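Local coordinates for protein 2,3-dihydroxybenzoate-AMP ligase (Mycobacterium smegmatis, PDB 5KEI) that belongs to the ANL superfamily of AMP-binding enzymes, with a large AMP-binding domain and a small C-terminal domain, at residues G215-P220 against E473-T478; I460-E465 against E493-K498; W483-V488 against A501-N506; E497-V502 against R529-V534. All coordinates share one frame; numbering follows the deposited sequence.

Contact 1: G215-P220 against E473-T478; sequences GTTGAP and EEHLLT
E474 reaches from its helix to the glycine-rich loop 215-220: its CB stands 3.5 Å from the backbone N of G218, and its CG lies 3.7 Å from CG2 of T216, a loosely ordered residue. Its side chain bends at chi2 (-63°), which brings OE1 back near CA of G218, while OE2 makes a long, weak ion pair with R424. One residue on, the H475 ring turns a face to the carbonyl of T217, whose O sits 3.0 Å above the ring plane, offset toward the rim on the CE1 side. Neither ring nitrogen is bonded to that oxygen; ND1 takes R522 and NE2 a weak bond to D471. T478 sends OG1 back to H475 O at 2.8 Å, its hydroxyl also bonded to H518, and CG2 approaches A219 N at 4.5 Å. G218 follows a cis peptide bond and has positive phi. The sequence GTTGAP fits the phosphate-binding loop of AMP-binding enzymes; between 215-220 and 473-478 the contact is van der Waals, and T216 OG1 adds a weak hydrogen bond to D471. The loop joins strands 207-212 and 222-226 and touches helix 131-141; helix 469-477 packs on helix 512-521 through H475 and L476 against L519.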
loop_
_atom_site.group_PDB
_atom_site.type_symbol
_atom_site.label_atom_id
_atom_site.label_comp_id
_atom_site.label_asym_id
_atom_site.label_seq_id
_atom_site.Cartn_x
_atom_site.Cartn_y
_atom_site.Cartn_z
ATOM N N GLY A 215 -2.017 -7.761 0.965
ATOM C CA GLY A 215 -2.406 -8.752 1.955
ATOM C C GLY A 215 -2.451 -10.213 1.521
ATOM O O GLY A 215 -1.530 -10.722 0.874
ATOM N N THR A 216 -3.537 -10.886 1.896
ATOM C CA THR A 216 -3.693 -12.320 1.670
ATOM C C THR A 216 -4.983 -12.684 0.930
ATOM O O THR A 216 -5.618 -11.824 0.312
ATOM C CB THR A 216 -3.660 -13.097 3.001
ATOM O OG1 THR A 216 -3.656 -14.506 2.739
ATOM C CG2 THR A 216 -4.863 -12.739 3.870
ATOM N N THR A 217 -5.359 -13.966 1.014
ATOM C CA THR A 217 -6.444 -14.543 0.211
ATOM C C THR A 217 -7.639 -15.062 1.028
ATOM O O THR A 217 -7.790 -16.270 1.185
ATOM C CB THR A 217 -5.924 -15.744 -0.658
ATOM O OG1 THR A 217 -4.586 -15.488 -1.110
ATOM C CG2 THR A 217 -6.844 -16.012 -1.860
ATOM N N GLY A 218 -8.492 -14.179 1.549
ATOM C CA GLY A 218 -8.282 -12.743 1.548
ATOM C C GLY A 218 -8.873 -11.957 0.390
ATOM O O GLY A 218 -8.662 -12.280 -0.782
ATOM N N ALA A 219 -9.628 -10.917 0.730
ATOM C CA ALA A 219 -9.945 -9.861 -0.225
ATOM C C ALA A 219 -8.953 -8.721 0.001
ATOM O O ALA A 219 -8.737 -8.309 1.143
ATOM C CB ALA A 219 -11.385 -9.381 -0.060
ATOM N N PRO A 220 -8.311 -8.230 -1.073
ATOM C CA PRO A 220 -7.416 -7.088 -0.867
ATOM C C PRO A 220 -8.212 -5.877 -0.383
ATOM O O PRO A 220 -9.402 -5.754 -0.674
ATOM C CB PRO A 220 -6.812 -6.848 -2.258
ATOM C CG PRO A 220 -6.997 -8.127 -2.993
ATOM C CD PRO A 220 -8.293 -8.695 -2.470
ATOM N N GLU A 473 -9.839 -18.037 8.148
ATOM C CA GLU A 473 -10.707 -16.950 8.588
ATOM C C GLU A 473 -10.915 -15.918 7.495
ATOM O O GLU A 473 -12.007 -15.396 7.334
ATOM C CB GLU A 473 -10.132 -16.261 9.825
ATOM C CG GLU A 473 -10.413 -16.982 11.114
ATOM C CD GLU A 473 -9.457 -16.593 12.230
ATOM O OE1 GLU A 473 -8.828 -15.503 12.152
ATOM O OE2 GLU A 473 -9.339 -17.389 13.190
ATOM N N GLU A 474 -9.862 -15.613 6.746
ATOM C CA GLU A 474 -10.006 -14.644 5.670
ATOM C C GLU A 474 -10.965 -15.162 4.588
ATOM O O GLU A 474 -11.741 -14.392 4.038
ATOM C CB GLU A 474 -8.638 -14.290 5.074
ATOM C CG GLU A 474 -7.770 -13.407 5.985
ATOM C CD GLU A 474 -8.390 -12.039 6.262
ATOM O OE1 GLU A 474 -9.147 -11.533 5.400
ATOM O OE2 GLU A 474 -8.117 -11.466 7.343
ATOM N N HIS A 475 -10.909 -16.463 4.307
ATOM C CA HIS A 475 -11.778 -17.119 3.326
ATOM C C HIS A 475 -13.248 -17.064 3.726
ATOM O O HIS A 475 -14.128 -16.841 2.892
ATOM C CB HIS A 475 -11.386 -18.602 3.149
ATOM C CG HIS A 475 -10.194 -18.835 2.268
ATOM N ND1 HIS A 475 -10.206 -18.573 0.917
ATOM C CD2 HIS A 475 -8.972 -19.350 2.544
ATOM C CE1 HIS A 475 -9.034 -18.901 0.399
ATOM N NE2 HIS A 475 -8.269 -19.370 1.365
ATOM N N LEU A 476 -13.504 -17.315 5.007
ATOM C CA LEU A 476 -14.862 -17.356 5.536
ATOM C C LEU A 476 -15.479 -15.972 5.509
ATOM O O LEU A 476 -16.667 -15.827 5.229
ATOM C CB LEU A 476 -14.871 -17.905 6.964
ATOM C CG LEU A 476 -14.603 -19.401 7.139
ATOM C CD1 LEU A 476 -14.598 -19.756 8.609
ATOM C CD2 LEU A 476 -15.624 -20.263 6.378
ATOM N N LEU A 477 -14.653 -14.964 5.800
ATOM C CA LEU A 477 -15.068 -13.567 5.806
ATOM C C LEU A 477 -15.524 -13.065 4.430
ATOM O O LEU A 477 -16.267 -12.094 4.354
ATOM C CB LEU A 477 -13.928 -12.687 6.334
ATOM C CG LEU A 477 -13.635 -12.820 7.835
ATOM C CD1 LEU A 477 -12.268 -12.270 8.183
ATOM C CD2 LEU A 477 -14.710 -12.124 8.645
ATOM N N THR A 478 -15.115 -13.728 3.348
ATOM C CA THR A 478 -15.555 -13.302 2.018
ATOM C C THR A 478 -16.994 -13.695 1.733
ATOM O O THR A 478 -17.534 -13.358 0.685
ATOM C CB THR A 478 -14.677 -13.875 0.890
ATOM O OG1 THR A 478 -14.942 -15.276 0.722
ATOM C CG2 THR A 478 -13.191 -13.620 1.175
#

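Contact 2: I460-E465 against E493-K498; sequences IVRGGE and EFLGEK
E497 lays its side chain against strand 459-462. CB lies 3.2 Å from V461 O and 4.0 Å from CG2 of I460; CG is still near V461 O; CD comes up to V461 N; and OE2, met nearly along its C-O axis, accepts a hydrogen bond from V461 N at 2.8 Å. The side chain reaches that amide because it is extended beyond CG (chi2 -180°), so the carboxylate stands in for a backbone acceptor at the strand edge. The main chain of E497 adds a weak bond from its N to V461 O, and its carbonyl O receives a CA-H...O contact from R462 CA at 3.3 Å. Here strand 459-462 turns back through a type II' turn, R462 to E465, into strand 465-468, and this hairpin meets the connection between strands 482-492 and 498-505 of the C-terminal domain. G463, at the second position of the turn with positive phi, gives its N to L495 O at 2.8 Å, on a lone pair in the carbonyl plane. R462 and L495 run side by side in the same direction, and the leucine methyls lie over one face of the guanidinium, CD1 3.5 Å from NH2. NH2 is salt-bridged to D531.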
loop_
_atom_site.group_PDB
_atom_site.type_symbol
_atom_site.label_atom_id
_atom_site.label_comp_id
_atom_site.label_asym_id
_atom_site.label_seq_id
_atom_site.Cartn_x
_atom_site.Cartn_y
_atom_site.Cartn_z
ATOM N N ILE A 460 -3.550 -24.520 13.294
ATOM C CA ILE A 460 -4.322 -25.626 13.859
ATOM C C ILE A 460 -3.843 -26.951 13.288
ATOM O O ILE A 460 -3.849 -27.147 12.065
ATOM C CB ILE A 460 -5.811 -25.496 13.563
ATOM C CG1 ILE A 460 -6.316 -24.111 13.994
ATOM C CG2 ILE A 460 -6.570 -26.659 14.232
ATOM C CD1 ILE A 460 -7.765 -23.829 13.624
ATOM N N VAL A 461 -3.421 -27.859 14.162
ATOM C CA VAL A 461 -2.890 -29.138 13.701
ATOM C C VAL A 461 -4.039 -30.144 13.565
ATOM O O VAL A 461 -4.411 -30.820 14.516
ATOM C CB VAL A 461 -1.769 -29.661 14.644
ATOM C CG1 VAL A 461 -1.194 -30.969 14.129
ATOM C CG2 VAL A 461 -0.661 -28.636 14.726
ATOM N N ARG A 462 -4.614 -30.201 12.367
ATOM C CA ARG A 462 -5.779 -31.028 12.101
ATOM C C ARG A 462 -5.424 -32.231 11.237
ATOM O O ARG A 462 -5.303 -32.108 10.019
ATOM C CB ARG A 462 -6.876 -30.216 11.407
ATOM C CG ARG A 462 -8.074 -31.060 11.084
ATOM C CD ARG A 462 -9.055 -30.457 10.098
ATOM N NE ARG A 462 -10.303 -31.222 10.168
ATOM C CZ ARG A 462 -10.571 -32.313 9.450
ATOM N NH1 ARG A 462 -9.702 -32.782 8.562
ATOM N NH2 ARG A 462 -11.723 -32.936 9.619
ATOM N N GLY A 463 -5.289 -33.395 11.864
ATOM C CA GLY A 463 -4.782 -34.560 11.170
ATOM C C GLY A 463 -3.358 -34.305 10.716
ATOM O O GLY A 463 -2.535 -33.780 11.468
ATOM N N GLY A 464 -3.063 -34.665 9.475
ATOM C CA GLY A 464 -1.724 -34.485 8.942
ATOM C C GLY A 464 -1.532 -33.124 8.295
ATOM O O GLY A 464 -0.514 -32.874 7.651
ATOM N N GLU A 465 -2.517 -32.246 8.468
ATOM C CA GLU A 465 -2.441 -30.901 7.922
ATOM C C GLU A 465 -2.143 -29.891 9.002
ATOM O O GLU A 465 -2.662 -29.977 10.114
ATOM C CB GLU A 465 -3.733 -30.519 7.213
ATOM C CG GLU A 465 -4.025 -31.371 5.991
ATOM C CD GLU A 465 -2.911 -31.332 4.958
ATOM O OE1 GLU A 465 -2.317 -30.240 4.766
ATOM O OE2 GLU A 465 -2.656 -32.387 4.329
ATOM N N GLU A 493 -10.047 -36.524 19.365
ATOM C CA GLU A 493 -9.547 -37.878 19.533
ATOM C C GLU A 493 -9.081 -38.530 18.228
ATOM O O GLU A 493 -8.296 -39.470 18.257
ATOM C CB GLU A 493 -10.665 -38.701 20.172
ATOM C CG GLU A 493 -10.300 -40.036 20.728
ATOM C CD GLU A 493 -11.555 -40.839 21.023
ATOM O OE1 GLU A 493 -12.606 -40.195 21.252
ATOM O OE2 GLU A 493 -11.502 -42.092 21.013
ATOM N N PHE A 494 -9.580 -38.042 17.092
ATOM C CA PHE A 494 -9.250 -38.623 15.795
ATOM C C PHE A 494 -8.278 -37.739 15.008
ATOM O O PHE A 494 -7.448 -38.228 14.237
ATOM C CB PHE A 494 -10.531 -38.869 14.970
ATOM C CG PHE A 494 -11.527 -39.777 15.653
ATOM C CD1 PHE A 494 -12.469 -39.265 16.536
ATOM C CD2 PHE A 494 -11.503 -41.154 15.434
ATOM C CE1 PHE A 494 -13.370 -40.106 17.175
ATOM C CE2 PHE A 494 -12.404 -42.003 16.077
ATOM C CZ PHE A 494 -13.335 -41.479 16.944
ATOM N N LEU A 495 -8.383 -36.433 15.221
ATOM C CA LEU A 495 -7.648 -35.458 14.421
ATOM C C LEU A 495 -6.514 -34.797 15.184
ATOM O O LEU A 495 -5.683 -34.131 14.587
ATOM C CB LEU A 495 -8.594 -34.372 13.918
ATOM C CG LEU A 495 -9.745 -34.856 13.055
ATOM C CD1 LEU A 495 -10.751 -33.723 12.854
ATOM C CD2 LEU A 495 -9.179 -35.363 11.743
ATOM N N GLY A 496 -6.487 -34.968 16.496
ATOM C CA GLY A 496 -5.533 -34.244 17.314
ATOM C C GLY A 496 -6.145 -32.909 17.684
ATOM O O GLY A 496 -6.391 -32.624 18.852
ATOM N N GLU A 497 -6.404 -32.085 16.676
ATOM C CA GLU A 497 -7.153 -30.852 16.881
ATOM C C GLU A 497 -8.184 -30.742 15.784
ATOM O O GLU A 497 -7.866 -30.964 14.612
ATOM C CB GLU A 497 -6.244 -29.612 16.871
ATOM C CG GLU A 497 -5.261 -29.546 18.010
ATOM C CD GLU A 497 -4.387 -28.295 17.969
ATOM O OE1 GLU A 497 -3.996 -27.817 19.058
ATOM O OE2 GLU A 497 -4.082 -27.791 16.862
ATOM N N LYS A 498 -9.418 -30.411 16.143
ATOM C CA LYS A 498 -10.405 -30.134 15.114
ATOM C C LYS A 498 -10.583 -28.626 14.962
ATOM O O LYS A 498 -10.235 -27.841 15.861
ATOM C CB LYS A 498 -11.744 -30.811 15.421
ATOM C CG LYS A 498 -12.340 -30.475 16.762
ATOM C CD LYS A 498 -13.741 -31.063 16.865
ATOM C CE LYS A 498 -14.345 -30.818 18.239
ATOM N NZ LYS A 498 -15.714 -31.401 18.368
#

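Contact 3: W483-V488 against A501-N506; sequences WAAAAV and AVVVFN
W483 N and A484 N both point at V504 O, the first at 2.8 Å and nearly along the C=O axis, the second weakly at 3.3 Å; two residues facing one make a classic beta bulge. Beyond it the antiparallel ladder is regular. V504 N returns to A484 O from above the carbonyl plane, and A486 and V502 exchange a pair of bonds, A486 N to V502 O at 2.8 Å. Between these hydrogen-bonded pairs, A485 stands against V503, and past them A487 against A501, as non-hydrogen-bonded pairs. On one face A484 meets V504 and A486 meets V502 at ordinary apolar distance, joined by V488, whose CG2 is 4.0 Å from V502 CG2. At the open end W483, with CG anti to its backbone N (chi1 -177°), presents its ring edge at CE3 to the amide of N506, ND2 3.6 Å away; ring and amide planes are 65° apart. A second shell fixes both groups: E423 takes the indole NE1 and P480 O takes N506 ND2. The two strands form a beta hairpin of the C-terminal domain, 169° apart in direction. Helix 549-553 covers the A486, V488 and V502 face, helix 469-477 packs on A487 and A501 from the other, and strand 532-535 continues the sheet beyond strand 498-505.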
loop_
_atom_site.group_PDB
_atom_site.type_symbol
_atom_site.label_atom_id
_atom_site.label_comp_id
_atom_site.label_asym_id
_atom_site.label_seq_id
_atom_site.Cartn_x
_atom_site.Cartn_y
_atom_site.Cartn_z
ATOM N N TRP A 483 -19.894 -11.889 9.174
ATOM C CA TRP A 483 -19.392 -10.590 9.586
ATOM C C TRP A 483 -17.989 -10.713 10.160
ATOM O O TRP A 483 -17.057 -10.150 9.607
ATOM C CB TRP A 483 -20.314 -9.942 10.616
ATOM C CG TRP A 483 -19.843 -8.562 10.994
ATOM C CD1 TRP A 483 -19.209 -8.196 12.152
ATOM C CD2 TRP A 483 -19.949 -7.373 10.202
ATOM N NE1 TRP A 483 -18.919 -6.851 12.128
ATOM C CE2 TRP A 483 -19.370 -6.319 10.940
ATOM C CE3 TRP A 483 -20.488 -7.090 8.940
ATOM C CZ2 TRP A 483 -19.315 -5.005 10.465
ATOM C CZ3 TRP A 483 -20.436 -5.788 8.470
ATOM C CH2 TRP A 483 -19.850 -4.766 9.227
ATOM N N ALA A 484 -17.864 -11.427 11.283
ATOM C CA ALA A 484 -16.578 -11.754 11.912
ATOM C C ALA A 484 -16.416 -13.280 11.973
ATOM O O ALA A 484 -17.411 -14.003 11.974
ATOM C CB ALA A 484 -16.492 -11.151 13.307
ATOM N N ALA A 485 -15.182 -13.775 12.014
ATOM C CA ALA A 485 -14.947 -15.222 12.064
ATOM C C ALA A 485 -13.733 -15.561 12.911
ATOM O O ALA A 485 -12.763 -14.810 12.935
ATOM C CB ALA A 485 -14.774 -15.791 10.665
ATOM N N ALA A 486 -13.787 -16.693 13.606
ATOM C CA ALA A 486 -12.629 -17.202 14.342
ATOM C C ALA A 486 -12.483 -18.726 14.186
ATOM O O ALA A 486 -13.368 -19.486 14.564
ATOM C CB ALA A 486 -12.728 -16.826 15.811
ATOM N N ALA A 487 -11.371 -19.158 13.598
ATOM C CA ALA A 487 -11.070 -20.579 13.478
ATOM C C ALA A 487 -10.292 -20.978 14.716
ATOM O O ALA A 487 -9.224 -20.435 15.001
ATOM C CB ALA A 487 -10.280 -20.886 12.200
ATOM N N VAL A 488 -10.851 -21.905 15.476
ATOM C CA VAL A 488 -10.292 -22.255 16.765
ATOM C C VAL A 488 -9.951 -23.755 16.795
ATOM O O VAL A 488 -10.591 -24.569 16.112
ATOM C CB VAL A 488 -11.280 -21.878 17.893
ATOM C CG1 VAL A 488 -10.621 -21.984 19.218
ATOM C CG2 VAL A 488 -11.782 -20.443 17.696
ATOM N N ALA A 501 -15.229 -23.266 13.668
ATOM C CA ALA A 501 -15.494 -21.927 13.145
ATOM C C ALA A 501 -16.559 -21.240 13.981
ATOM O O ALA A 501 -17.750 -21.542 13.887
ATOM C CB ALA A 501 -15.915 -21.972 11.678
ATOM N N VAL A 502 -16.096 -20.329 14.819
ATOM C CA VAL A 502 -16.960 -19.472 15.595
ATOM C C VAL A 502 -17.233 -18.194 14.794
ATOM O O VAL A 502 -16.333 -17.401 14.534
ATOM C CB VAL A 502 -16.328 -19.140 16.963
ATOM C CG1 VAL A 502 -17.346 -18.461 17.848
ATOM C CG2 VAL A 502 -15.827 -20.407 17.612
ATOM N N VAL A 503 -18.486 -18.002 14.411
ATOM C CA VAL A 503 -18.842 -16.971 13.455
ATOM C C VAL A 503 -19.879 -15.977 14.002
ATOM O O VAL A 503 -20.832 -16.374 14.670
ATOM C CB VAL A 503 -19.394 -17.629 12.164
ATOM C CG1 VAL A 503 -20.032 -16.583 11.220
ATOM C CG2 VAL A 503 -18.304 -18.425 11.469
ATOM N N VAL A 504 -19.686 -14.689 13.717
ATOM C CA VAL A 504 -20.746 -13.697 13.903
ATOM C C VAL A 504 -21.443 -13.457 12.572
ATOM O O VAL A 504 -20.837 -12.925 11.641
ATOM C CB VAL A 504 -20.209 -12.370 14.437
ATOM C CG1 VAL A 504 -21.330 -11.321 14.503
ATOM C CG2 VAL A 504 -19.564 -12.578 15.786
ATOM N N PHE A 505 -22.711 -13.851 12.483
ATOM C CA PHE A 505 -23.449 -13.750 11.228
ATOM C C PHE A 505 -24.029 -12.376 10.994
ATOM O O PHE A 505 -24.338 -11.633 11.935
ATOM C CB PHE A 505 -24.588 -14.763 11.171
ATOM C CG PHE A 505 -24.144 -16.166 10.905
ATOM C CD1 PHE A 505 -23.673 -16.527 9.657
ATOM C CD2 PHE A 505 -24.226 -17.135 11.898
ATOM C CE1 PHE A 505 -23.278 -17.827 9.404
ATOM C CE2 PHE A 505 -23.832 -18.434 11.655
ATOM C CZ PHE A 505 -23.358 -18.780 10.403
ATOM N N ASN A 506 -24.201 -12.055 9.718
ATOM C CA ASN A 506 -24.789 -10.786 9.320
ATOM C C ASN A 506 -26.314 -10.827 9.343
ATOM O O ASN A 506 -26.956 -10.266 10.234
ATOM C CB ASN A 506 -24.310 -10.410 7.932
ATOM C CG ASN A 506 -23.877 -8.992 7.853
ATOM O OD1 ASN A 506 -24.337 -8.145 8.621
ATOM N ND2 ASN A 506 -22.988 -8.707 6.927
#

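Contact 4: E497-V502 against R529-V534; sequences EKICAV and RPDALV
D531 OD2 accepts the backbone N of I499 at 2.7 Å, nearly end-on to its C-O bond and with an N-H...O angle of 161°. The same oxygen rests 3.2 Å from K498 CB, while the lysine tail leads away; OD1 faces R462. In return I499 O takes D531 N at 2.8 Å, in the carbonyl plane, and more weakly A532 N, so this carbonyl is shared by two successive amides where the chain enters strand 532-535. From there a parallel ladder runs on, C500 beside A532, A501 beside L533 and V502 beside V534. A501 is bonded on both its N and its O: its N gives to A532 O, and its O receives V534 N at 2.8 Å. P530 packs on the A501 side of the sheet, CB 3.7 Å from A501 CB, and I499 CG2 touches P530 CA and CB. On the other face C500 SG, turned away from the backbone N (chi1 -164°), touches both CB of A532 and CG2 of V534, 4.0 Å from the latter. The strands belong to a beta-alpha-beta unit through helix 512-521, whose L519 packs on P530. The D531 carboxylate is probably ionised, and its bond from the I499 amide would limit its rotation, linking the start of one strand to the residue just before the other.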
loop_
_atom_site.group_PDB
_atom_site.type_symbol
_atom_site.label_atom_id
_atom_site.label_comp_id
_atom_site.label_asym_id
_atom_site.label_seq_id
_atom_site.Cartn_x
_atom_site.Cartn_y
_atom_site.Cartn_z
ATOM N N GLU A 497 -6.404 -32.085 16.676
ATOM C CA GLU A 497 -7.153 -30.852 16.881
ATOM C C GLU A 497 -8.184 -30.742 15.784
ATOM O O GLU A 497 -7.866 -30.964 14.612
ATOM C CB GLU A 497 -6.244 -29.612 16.871
ATOM C CG GLU A 497 -5.261 -29.546 18.010
ATOM C CD GLU A 497 -4.387 -28.295 17.969
ATOM O OE1 GLU A 497 -3.996 -27.817 19.058
ATOM O OE2 GLU A 497 -4.082 -27.791 16.862
ATOM N N LYS A 498 -9.418 -30.411 16.143
ATOM C CA LYS A 498 -10.405 -30.134 15.114
ATOM C C LYS A 498 -10.583 -28.626 14.962
ATOM O O LYS A 498 -10.235 -27.841 15.861
ATOM C CB LYS A 498 -11.744 -30.811 15.421
ATOM C CG LYS A 498 -12.340 -30.475 16.762
ATOM C CD LYS A 498 -13.741 -31.063 16.865
ATOM C CE LYS A 498 -14.345 -30.818 18.239
ATOM N NZ LYS A 498 -15.714 -31.401 18.368
ATOM N N ILE A 499 -11.123 -28.236 13.810
ATOM C CA ILE A 499 -11.343 -26.835 13.493
ATOM C C ILE A 499 -12.781 -26.365 13.824
ATOM O O ILE A 499 -13.747 -26.759 13.174
ATOM C CB ILE A 499 -11.044 -26.567 12.002
ATOM C CG1 ILE A 499 -9.566 -26.851 11.678
ATOM C CG2 ILE A 499 -11.393 -25.139 11.654
ATOM C CD1 ILE A 499 -9.244 -26.820 10.180
ATOM N N CYS A 500 -12.919 -25.516 14.837
ATOM C CA CYS A 500 -14.222 -24.929 15.110
ATOM C C CYS A 500 -14.322 -23.485 14.619
ATOM O O CYS A 500 -13.593 -22.594 15.088
ATOM C CB CYS A 500 -14.547 -24.985 16.595
ATOM S SG CYS A 500 -16.298 -24.714 16.868
ATOM N N ALA A 501 -15.229 -23.266 13.668
ATOM C CA ALA A 501 -15.494 -21.927 13.145
ATOM C C ALA A 501 -16.559 -21.240 13.981
ATOM O O ALA A 501 -17.750 -21.542 13.887
ATOM C CB ALA A 501 -15.915 -21.972 11.678
ATOM N N VAL A 502 -16.096 -20.329 14.819
ATOM C CA VAL A 502 -16.960 -19.472 15.595
ATOM C C VAL A 502 -17.233 -18.194 14.794
ATOM O O VAL A 502 -16.333 -17.401 14.534
ATOM C CB VAL A 502 -16.328 -19.140 16.963
ATOM C CG1 VAL A 502 -17.346 -18.461 17.848
ATOM C CG2 VAL A 502 -15.827 -20.407 17.612
ATOM N N ARG A 529 -11.183 -27.424 6.057
ATOM C CA ARG A 529 -12.503 -26.858 6.269
ATOM C C ARG A 529 -12.922 -27.110 7.706
ATOM O O ARG A 529 -12.485 -28.089 8.308
ATOM C CB ARG A 529 -13.496 -27.441 5.276
ATOM C CG ARG A 529 -13.107 -27.191 3.834
ATOM C CD ARG A 529 -14.178 -27.699 2.893
ATOM N NE ARG A 529 -13.673 -27.820 1.535
ATOM C CZ ARG A 529 -14.137 -28.689 0.647
ATOM N NH1 ARG A 529 -15.123 -29.512 0.985
ATOM N NH2 ARG A 529 -13.613 -28.735 -0.570
ATOM N N PRO A 530 -13.737 -26.208 8.280
ATOM C CA PRO A 530 -14.086 -26.354 9.700
ATOM C C PRO A 530 -14.923 -27.607 9.942
ATOM O O PRO A 530 -15.781 -27.910 9.117
ATOM C CB PRO A 530 -14.911 -25.091 10.010
ATOM C CG PRO A 530 -14.813 -24.225 8.817
ATOM C CD PRO A 530 -14.468 -25.102 7.649
ATOM N N ASP A 531 -14.677 -28.305 11.045
ATOM C CA ASP A 531 -15.459 -29.480 11.404
ATOM C C ASP A 531 -16.795 -29.081 12.047
ATOM O O ASP A 531 -17.776 -29.840 12.009
ATOM C CB ASP A 531 -14.672 -30.388 12.360
ATOM C CG ASP A 531 -13.296 -30.753 11.829
ATOM O OD1 ASP A 531 -13.204 -31.631 10.937
ATOM O OD2 ASP A 531 -12.301 -30.160 12.317
ATOM N N ALA A 532 -16.834 -27.891 12.641
ATOM C CA ALA A 532 -18.041 -27.437 13.334
ATOM C C ALA A 532 -18.228 -25.939 13.192
ATOM O O ALA A 532 -17.268 -25.192 13.033
ATOM C CB ALA A 532 -17.989 -27.827 14.798
ATOM N N LEU A 533 -19.478 -25.502 13.244
ATOM C CA LEU A 533 -19.800 -24.091 13.102
ATOM C C LEU A 533 -20.575 -23.615 14.325
ATOM O O LEU A 533 -21.567 -24.234 14.704
ATOM C CB LEU A 533 -20.603 -23.867 11.827
ATOM C CG LEU A 533 -21.282 -22.513 11.681
ATOM C CD1 LEU A 533 -20.251 -21.434 11.376
ATOM C CD2 LEU A 533 -22.327 -22.600 10.597
ATOM N N VAL A 534 -20.124 -22.538 14.963
ATOM C CA VAL A 534 -20.801 -22.050 16.171
ATOM C C VAL A 534 -21.013 -20.536 16.114
ATOM O O VAL A 534 -20.049 -19.772 16.074
ATOM C CB VAL A 534 -20.016 -22.423 17.452
ATOM C CG1 VAL A 534 -20.492 -21.611 18.630
ATOM C CG2 VAL A 534 -20.143 -23.912 17.750
#

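Overall arrangement
From the N terminus, the chain leaves the loop 215-220 in the large AMP-binding domain and comes back to it at 473-478, so contact 1 closes a long loop and joins the two domains. Before that return it passes 460-465, the opening segment of contact 2, whose partner 493-498 comes later: contacts 1 and 2 therefore cross. Contact 2 crosses contact 3 likewise, since 483-488 precedes 493-498 and pairs with 501-506. Contact 4 starts on residues shared with contacts 2 and 3 and closes at 529-534. Contacts 3 and 4 flank strand 498-505 in one sheet; E473 bonded to A487 ties contact 1 to it, and R462 to D531 ties in contact 2.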